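Local structure of C-type lectin domain family 4, member b1 (Mus musculus, 6LKR) at residues A62-G67 against I112-N117; T89-G94 against K102-Y107. The protein is a dendritic-cell C-type lectin receptor that binds calcium through its carbohydrate-recognition domain and may take part in immune recognition, as related receptors do for pathogen glycolipids. All coordinates share one frame; numbering follows the deposited sequence.

Contact 1: A62-G67 against I112-N117. With CA (calcium ion), chain D.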
# COMPACT_ATOMS: atom_id res chain seq x y z
N ALA A 62 -25.07 2.43 8.84
CA ALA A 62 -24.88 2.12 7.40
C ALA A 62 -23.71 1.14 7.20
O ALA A 62 -22.80 1.11 8.04
CB ALA A 62 -24.69 3.39 6.62
N ALA A 63 -23.76 0.37 6.11
CA ALA A 63 -22.68 -0.52 5.65
C ALA A 63 -22.00 0.13 4.45
O ALA A 63 -22.69 0.79 3.65
CB ALA A 63 -23.22 -1.89 5.32
N TYR A 64 -20.68 -0.00 4.34
CA TYR A 64 -19.90 0.70 3.30
C TYR A 64 -18.98 -0.28 2.60
O TYR A 64 -18.21 -0.97 3.29
CB TYR A 64 -19.07 1.83 3.90
CG TYR A 64 -19.87 2.88 4.61
CD1 TYR A 64 -20.37 2.65 5.88
CD2 TYR A 64 -20.09 4.13 4.03
CE1 TYR A 64 -21.09 3.63 6.55
CE2 TYR A 64 -20.79 5.11 4.70
CZ TYR A 64 -21.29 4.86 5.96
OH TYR A 64 -21.97 5.81 6.65
N PHE A 65 -19.03 -0.30 1.28
CA PHE A 65 -18.04 -1.02 0.45
C PHE A 65 -16.64 -0.45 0.72
O PHE A 65 -16.45 0.79 0.77
CB PHE A 65 -18.40 -0.93 -1.03
CG PHE A 65 -19.42 -1.94 -1.49
CD1 PHE A 65 -19.28 -3.28 -1.19
CD2 PHE A 65 -20.53 -1.54 -2.23
CE1 PHE A 65 -20.21 -4.21 -1.62
CE2 PHE A 65 -21.47 -2.47 -2.64
CZ PHE A 65 -21.30 -3.80 -2.35
N ILE A 66 -15.68 -1.36 0.89
CA ILE A 66 -14.22 -1.05 0.91
C ILE A 66 -13.58 -1.66 -0.34
O ILE A 66 -14.26 -2.45 -1.04
CB ILE A 66 -13.57 -1.53 2.22
CG1 ILE A 66 -13.49 -3.06 2.30
CG2 ILE A 66 -14.32 -0.96 3.42
CD1 ILE A 66 -12.64 -3.56 3.44
N GLY A 67 -12.34 -1.26 -0.64
CA GLY A 67 -11.65 -1.59 -1.90
C GLY A 67 -10.98 -2.95 -1.83
O GLY A 67 -9.84 -3.07 -2.29
N ILE A 112 -20.07 -4.56 19.77
CA ILE A 112 -18.84 -5.22 19.24
C ILE A 112 -17.96 -4.17 18.55
O ILE A 112 -16.76 -4.08 18.88
CB ILE A 112 -19.21 -6.37 18.28
CG1 ILE A 112 -19.95 -7.51 18.99
CG2 ILE A 112 -17.97 -6.89 17.54
CD1 ILE A 112 -19.08 -8.34 19.92
N GLY A 113 -18.52 -3.44 17.59
CA GLY A 113 -17.81 -2.38 16.87
C GLY A 113 -17.75 -2.66 15.38
O GLY A 113 -18.55 -3.49 14.88
N TRP A 114 -16.86 -1.95 14.69
CA TRP A 114 -16.72 -2.01 13.22
C TRP A 114 -15.95 -3.26 12.83
O TRP A 114 -15.04 -3.69 13.57
CB TRP A 114 -16.05 -0.75 12.70
CG TRP A 114 -16.90 0.47 12.83
CD1 TRP A 114 -16.87 1.39 13.84
CD2 TRP A 114 -17.88 0.93 11.88
NE1 TRP A 114 -17.77 2.39 13.59
CE2 TRP A 114 -18.40 2.14 12.39
CE3 TRP A 114 -18.34 0.46 10.65
CZ2 TRP A 114 -19.37 2.87 11.71
CZ3 TRP A 114 -19.31 1.18 9.98
CH2 TRP A 114 -19.82 2.37 10.51
N GLY A 115 -16.29 -3.83 11.68
CA GLY A 115 -15.61 -5.00 11.13
C GLY A 115 -16.01 -5.23 9.69
O GLY A 115 -17.00 -4.61 9.24
N TRP A 116 -15.27 -6.08 9.00
CA TRP A 116 -15.50 -6.38 7.57
C TRP A 116 -16.40 -7.61 7.42
O TRP A 116 -16.33 -8.54 8.26
CB TRP A 116 -14.19 -6.63 6.83
CG TRP A 116 -13.16 -5.56 6.92
CD1 TRP A 116 -13.29 -4.27 7.33
CD2 TRP A 116 -11.79 -5.73 6.54
NE1 TRP A 116 -12.08 -3.63 7.24
CE2 TRP A 116 -11.14 -4.50 6.76
CE3 TRP A 116 -11.06 -6.81 6.03
CZ2 TRP A 116 -9.79 -4.33 6.49
CZ3 TRP A 116 -9.72 -6.64 5.77
CH2 TRP A 116 -9.09 -5.41 5.99
N ASN A 117 -17.16 -7.64 6.33
CA ASN A 117 -18.08 -8.72 5.95
C ASN A 117 -17.93 -8.93 4.44
O ASN A 117 -18.00 -7.92 3.70
CB ASN A 117 -19.51 -8.36 6.34
CG ASN A 117 -20.55 -9.36 5.90
OD1 ASN A 117 -20.30 -10.56 5.87
ND2 ASN A 117 -21.74 -8.88 5.59
CA CA D . -20.41 -12.71 4.62
O HOH W 1 -22.18 -13.08 6.52
O HOH W 2 -22.65 -12.25 4.39

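Contact 2: T89-G94 against K102-Y107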
# COMPACT_ATOMS: atom_id res chain seq x y z
N THR A 89 -5.94 -7.57 9.35
CA THR A 89 -7.32 -7.48 8.81
C THR A 89 -8.31 -7.25 9.94
O THR A 89 -7.92 -7.41 11.12
CB THR A 89 -7.68 -8.73 7.99
OG1 THR A 89 -7.49 -9.88 8.82
CG2 THR A 89 -6.84 -8.84 6.74
N PHE A 90 -9.56 -6.89 9.61
CA PHE A 90 -10.59 -6.45 10.58
C PHE A 90 -11.91 -7.16 10.29
O PHE A 90 -12.98 -6.57 10.48
CB PHE A 90 -10.63 -4.92 10.58
CG PHE A 90 -9.27 -4.36 10.86
CD1 PHE A 90 -8.77 -4.33 12.16
CD2 PHE A 90 -8.43 -3.98 9.82
CE1 PHE A 90 -7.48 -3.89 12.41
CE2 PHE A 90 -7.14 -3.54 10.08
CZ PHE A 90 -6.67 -3.50 11.37
N TRP A 91 -11.83 -8.43 9.86
CA TRP A 91 -13.04 -9.25 9.60
C TRP A 91 -13.84 -9.37 10.90
O TRP A 91 -13.20 -9.62 11.93
CB TRP A 91 -12.66 -10.64 9.10
CG TRP A 91 -11.92 -10.64 7.80
CD1 TRP A 91 -10.58 -10.86 7.62
CD2 TRP A 91 -12.48 -10.45 6.50
NE1 TRP A 91 -10.27 -10.80 6.29
CE2 TRP A 91 -11.42 -10.54 5.58
CE3 TRP A 91 -13.77 -10.18 6.02
CZ2 TRP A 91 -11.62 -10.42 4.20
CZ3 TRP A 91 -13.97 -10.05 4.66
CH2 TRP A 91 -12.90 -10.17 3.77
N HIS A 92 -15.16 -9.26 10.83
CA HIS A 92 -16.07 -9.62 11.95
C HIS A 92 -15.93 -11.12 12.24
O HIS A 92 -15.57 -11.87 11.32
CB HIS A 92 -17.53 -9.30 11.64
CG HIS A 92 -17.92 -7.90 11.93
ND1 HIS A 92 -17.77 -7.34 13.18
CD2 HIS A 92 -18.44 -6.94 11.13
CE1 HIS A 92 -18.20 -6.09 13.15
NE2 HIS A 92 -18.61 -5.82 11.90
N ASN A 93 -16.25 -11.52 13.46
CA ASN A 93 -16.29 -12.95 13.85
C ASN A 93 -17.23 -13.69 12.87
O ASN A 93 -18.33 -13.18 12.61
CB ASN A 93 -16.67 -13.11 15.32
CG ASN A 93 -15.60 -12.57 16.24
OD1 ASN A 93 -14.42 -12.56 15.89
ND2 ASN A 93 -15.99 -12.13 17.43
N GLY A 94 -16.77 -14.82 12.33
CA GLY A 94 -17.53 -15.64 11.36
C GLY A 94 -17.42 -15.12 9.93
O GLY A 94 -18.09 -15.68 9.06
N LYS A 102 -17.87 -12.04 -3.07
CA LYS A 102 -16.54 -11.66 -3.64
C LYS A 102 -16.15 -10.21 -3.28
O LYS A 102 -15.00 -9.85 -3.54
CB LYS A 102 -16.56 -11.87 -5.16
CG LYS A 102 -16.77 -13.32 -5.59
CD LYS A 102 -15.70 -14.25 -5.09
CE LYS A 102 -15.72 -15.61 -5.76
NZ LYS A 102 -14.89 -16.59 -5.02
N CYS A 103 -17.05 -9.43 -2.69
CA CYS A 103 -16.81 -8.01 -2.33
C CYS A 103 -16.95 -7.86 -0.82
O CYS A 103 -17.45 -8.80 -0.15
CB CYS A 103 -17.73 -7.07 -3.09
SG CYS A 103 -17.35 -7.01 -4.85
N VAL A 104 -16.47 -6.74 -0.28
CA VAL A 104 -16.28 -6.57 1.18
C VAL A 104 -16.89 -5.24 1.61
O VAL A 104 -16.65 -4.22 0.94
CB VAL A 104 -14.80 -6.68 1.58
CG1 VAL A 104 -14.58 -6.53 3.08
CG2 VAL A 104 -14.22 -8.01 1.11
N THR A 105 -17.66 -5.29 2.69
CA THR A 105 -18.22 -4.08 3.34
C THR A 105 -17.67 -3.98 4.76
O THR A 105 -17.22 -5.00 5.31
CB THR A 105 -19.75 -4.10 3.42
OG1 THR A 105 -20.16 -5.34 4.02
CG2 THR A 105 -20.39 -3.92 2.07
N VAL A 106 -17.69 -2.77 5.30
CA VAL A 106 -17.38 -2.53 6.72
C VAL A 106 -18.69 -2.04 7.34
O VAL A 106 -19.37 -1.21 6.72
CB VAL A 106 -16.19 -1.56 6.90
CG1 VAL A 106 -16.47 -0.20 6.27
CG2 VAL A 106 -15.80 -1.41 8.36
N TYR A 107 -19.05 -2.58 8.50
CA TYR A 107 -20.31 -2.22 9.19
C TYR A 107 -20.13 -2.44 10.69
O TYR A 107 -19.15 -3.08 11.12
CB TYR A 107 -21.49 -2.99 8.60
CG TYR A 107 -21.74 -4.36 9.18
CD1 TYR A 107 -21.09 -5.48 8.68
CD2 TYR A 107 -22.67 -4.54 10.19
CE1 TYR A 107 -21.34 -6.74 9.20
CE2 TYR A 107 -22.93 -5.79 10.72
CZ TYR A 107 -22.26 -6.90 10.22
OH TYR A 107 -22.52 -8.12 10.75

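Contact 1: A62-G67 against I112-N117
Ile66 and Trp116, with Tyr64 and Trp114 beyond them, form a buried packing contact, made almost wholly by side chains, between two strands that are both neighbours of strand 103-109 in the sheet of the C-type lectin fold. No hydrogen bond crosses between 62-67 and 112-117; the intervening strand keeps the backbones apart, with Ile66 CA and Trp116 CA 8.6 Å from each other. Two family signatures meet here. Phe65, Ile66 and Gly67 are the start of the WIGL motif, in this protein with phenylalanine first, while Trp116 and Asn117 open the WND motif. Its asparagine, Asn117, is a calcium ligand together with Glu95, Ser97, Glu101 and Asp118, and two waters complete the shell, with the oxygen of water 2 at 2.3 Å from the calcium ion. Trp116 turns its indole away from the metal into the core, where Gln51 OE1 accepts a hydrogen bond from its NE1 and Trp91 meets it edge-to-face. At the other end the contact is looser: Tyr64 CE1 lies 4.3 Å from Trp114 CH2, and Trp114 CZ3 comes within 4.0 Å of Ala62 O, both oblique to the indole. The Tyr64 hydroxyl is engaged elsewhere, by the backbone N of Asp59. Ile66 supplies the tighter end. Its CG1 sits between backbone N and carbonyl carbon (chi1 70°), and the extended chain beyond carries CD1 over one indole face, a CH-pi contact 3.7 Å from the centroid of Trp116's five-membered ring and 7° off its normal.

Contact 2: T89-G94 against K102-Y107
Trp91 is the first residue of 89-94 to touch strand 103-107, although its CB points away from it. With CG beside the backbone N (chi1 -62°), the indole swings back so that the far end of its six-membered ring meets both methyls of Val104. Trp91 CH2 lies 3.7 Å from Val104 CG2, and Trp91 CZ3 is 3.9 Å from Val104 CG1; the two side chains cross at about a right angle. The indole NE1 is hydrogen-bonded to Tyr84 OH, which anchors the ring at its five-membered end. This is the long-loop region of the C-type lectin domain, an irregular excursion laid against the sheet just before the calcium ligands Glu95 and Ser97. His92 follows, its CB directed at the strand. Its NE2 donates a hydrogen bond to Tyr107 O, 2.9 Å long with an N-H...O angle of 162°. The oxygen lies close to the imidazole plane, whereas the donor stands well above the carbonyl plane. The same bond holds the imidazole beside the Tyr107 ring: NE2 sits over one face toward the rim, and His92 CD2 comes to 3.5 Å from Tyr107 CE1, with the ring planes 57° apart. Tyr107 OH is hydrogen-bonded to Arg109 NE, and Arg109 NH1 also binds Asn93 O, so the next loop residue is tied to the extension of the same strand.

In the fold
The two contacts, with centres about 6 Å apart, join through the backbone. Tyr64 O of contact 1 is 2.7 Å from Val106 N of contact 2, a probable hydrogen bond between neighbouring strands, and Phe90 O is 2.8 Å from Trp116 N, probably bonding the long loop to strand 113-119. Strand 103-109 thus lies between the segments of contact 1 and also receives the loop of contact 2. His92 also packs on strand 113-119, its CE1 3.1 Å from Gly113 O. Both contacts adjoin the calcium site: contact 1 contributes Asn117, while the side chain of His92 lies about 4 Å from that of Glu95 and the side chain of Trp91 about 7 Å from the ion.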